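CaaX farnesyltransferase beta subunit Ram1 (Aspergillus fumigatus, PDB 4L9P) probably catalyses, as the peptide-binding, zinc-containing subunit of a heterodimer, transfer of a farnesyl group to a cysteine near the C-terminus of target proteins. Local coordinates at residues 142-145 / 146-149. Numbering follows the deposited sequence.
Sequences ASFV and ALDA. With EDO (1,2-ethanediol), chain G.
Asp148 OD2, on the residue whose backbone N bonds to Val145 O, is gripped by two hydroxyls: O2 of a bound 1,2-ethanediol at 2.6 Å and Tyr53 OH of the alpha subunit Ram2. Its other oxygen, OD1, bonds to Tyr49 OH of Ram2. The carboxylate is thus held at both oxygens. In Asp148, CG is anti to the backbone N (chi1 -161°), and the carboxylate there meets the two Ram2 tyrosines and the diol. The diol, probably from the crystallisation liquor, is also held by Arg61 and Thr57 of Ram2.

The bond from Asp148 N to Val145 O measures 2.9 Å. One residue earlier, Leu147 N bonds to Phe144 O at 2.9 Å, with an N-H...O angle of 160°. Both backbone bonds link residues i and i+3, the 3-10 pattern. For the preceding pair a water takes the place of the direct bond: it donates to Ser143 O at 2.6 Å and accepts from Ala146 N at 2.9 Å. Phe144 and Leu147 lie side by side. Leu147 CD1 meets Phe144 CD2 at 3.6 Å, at the ring edge and in its plane. Tyr140 also meets this ring. Val145 packs on Tyr53 of Ram2.

Residues 142-149 lie on the subunit interface, in the connection between helix 126-135 and helix 151-164 of the alpha-alpha toroid domain.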
ATOM      1  N   ALA B 142      -5.370   8.061  27.678  1.00 17.99           N
ATOM      2  CA  ALA B 142      -6.081   6.778  27.594  1.00 18.95           C
ATOM      3  C   ALA B 142      -6.876   6.609  26.328  1.00 19.05           C
ATOM      4  O   ALA B 142      -6.999   5.482  25.848  1.00 18.88           O
ATOM      5  CB  ALA B 142      -7.016   6.583  28.817  1.00 19.28           C
ATOM      6  N   SER B 143      -7.432   7.710  25.813  1.00 20.55           N
ATOM      7  CA  SER B 143      -8.277   7.662  24.625  1.00 21.73           C
ATOM      8  C   SER B 143      -7.546   7.159  23.406  1.00 19.40           C
ATOM      9  O   SER B 143      -8.191   6.844  22.397  1.00 21.01           O
ATOM     10  CB  SER B 143      -8.862   9.055  24.298  1.00 25.16           C
ATOM     11  OG  SER B 143      -7.819  10.004  24.142  1.00 26.28           O
ATOM     12  N   PHE B 144      -6.208   7.138  23.463  1.00 17.03           N
ATOM     13  CA  PHE B 144      -5.384   6.654  22.344  1.00 16.05           C
ATOM     14  C   PHE B 144      -5.091   5.145  22.416  1.00 14.68           C
ATOM     15  O   PHE B 144      -4.228   4.646  21.709  1.00 13.77           O
ATOM     16  CB  PHE B 144      -4.067   7.439  22.294  1.00 17.36           C
ATOM     17  CG  PHE B 144      -4.221   8.809  21.698  1.00 19.99           C
ATOM     18  CD1 PHE B 144      -4.668   9.847  22.460  1.00 20.81           C
ATOM     19  CD2 PHE B 144      -3.959   9.025  20.338  1.00 21.18           C
ATOM     20  CE1 PHE B 144      -4.830  11.115  21.876  1.00 21.31           C
ATOM     21  CE2 PHE B 144      -4.098  10.238  19.766  1.00 20.77           C
ATOM     22  CZ  PHE B 144      -4.547  11.297  20.505  1.00 21.60           C
ATOM     23  N   VAL B 145      -5.840   4.427  23.249  1.00 14.06           N
ATOM     24  CA  VAL B 145      -5.598   2.996  23.442  1.00 14.00           C
ATOM     25  C   VAL B 145      -5.580   2.202  22.122  1.00 12.74           C
ATOM     26  O   VAL B 145      -4.861   1.208  22.035  1.00 12.51           O
ATOM     27  CB  VAL B 145      -6.673   2.364  24.401  1.00 15.73           C
ATOM     28  CG1 VAL B 145      -8.080   2.593  23.828  1.00 16.72           C
ATOM     29  CG2 VAL B 145      -6.397   0.876  24.675  1.00 17.01           C
ATOM     30  N   ALA B 146      -6.332   2.604  21.099  1.00 11.60           N
ATOM     31  CA  ALA B 146      -6.321   1.850  19.831  1.00 12.63           C
ATOM     32  C   ALA B 146      -4.970   1.854  19.153  1.00 12.93           C
ATOM     33  O   ALA B 146      -4.717   1.041  18.247  1.00 13.95           O
ATOM     34  CB  ALA B 146      -7.373   2.407  18.870  1.00 16.78           C
ATOM     35  N   LEU B 147      -4.090   2.760  19.567  1.00 12.86           N
ATOM     36  CA  LEU B 147      -2.724   2.762  19.008  1.00 12.96           C
ATOM     37  C   LEU B 147      -1.789   1.798  19.733  1.00 10.51           C
ATOM     38  O   LEU B 147      -0.625   1.696  19.383  1.00 10.61           O
ATOM     39  CB  LEU B 147      -2.082   4.148  19.044  1.00 16.48           C
ATOM     40  CG  LEU B 147      -2.758   5.206  18.160  1.00 21.51           C
ATOM     41  CD1 LEU B 147      -2.175   6.622  18.328  1.00 22.96           C
ATOM     42  CD2 LEU B 147      -2.635   4.802  16.724  1.00 23.50           C
ATOM     43  N   ASP B 148      -2.294   1.022  20.699  1.00 10.08           N
ATOM     44  CA  ASP B 148      -1.422   0.117  21.453  1.00  9.67           C
ATOM     45  C   ASP B 148      -0.621  -0.798  20.546  1.00  9.50           C
ATOM     46  O   ASP B 148       0.581  -0.996  20.753  1.00 11.55           O
ATOM     47  CB  ASP B 148      -2.311  -0.731  22.378  1.00 11.18           C
ATOM     48  CG  ASP B 148      -1.545  -1.369  23.511  1.00 13.61           C
ATOM     49  OD1 ASP B 148      -0.421  -0.913  23.803  1.00 15.64           O
ATOM     50  OD2 ASP B 148      -2.117  -2.294  24.131  1.00 14.48           O
ATOM     51  N   ALA B 149      -1.273  -1.391  19.553  1.00  9.64           N
ATOM     52  CA  ALA B 149      -0.564  -2.324  18.661  1.00 11.11           C
ATOM     53  C   ALA B 149       0.410  -1.608  17.721  1.00 11.48           C
ATOM     54  O   ALA B 149       1.308  -2.251  17.132  1.00 13.72           O
ATOM     55  CB  ALA B 149      -1.588  -3.174  17.865  1.00 13.81           C
TER
HETATM   56  C1  EDO G 404      -1.119  -2.834  28.327  1.00 22.68           C
HETATM   57  O1  EDO G 404      -0.800  -4.135  28.813  1.00 22.10           O
HETATM   58  C2  EDO G 404      -0.572  -2.637  26.939  1.00 22.87           C
HETATM   59  O2  EDO G 404      -1.014  -3.664  26.032  1.00 20.69           O
HETATM   60  O   HOH W   1      -8.041   4.877  20.712  1.00 21.17           O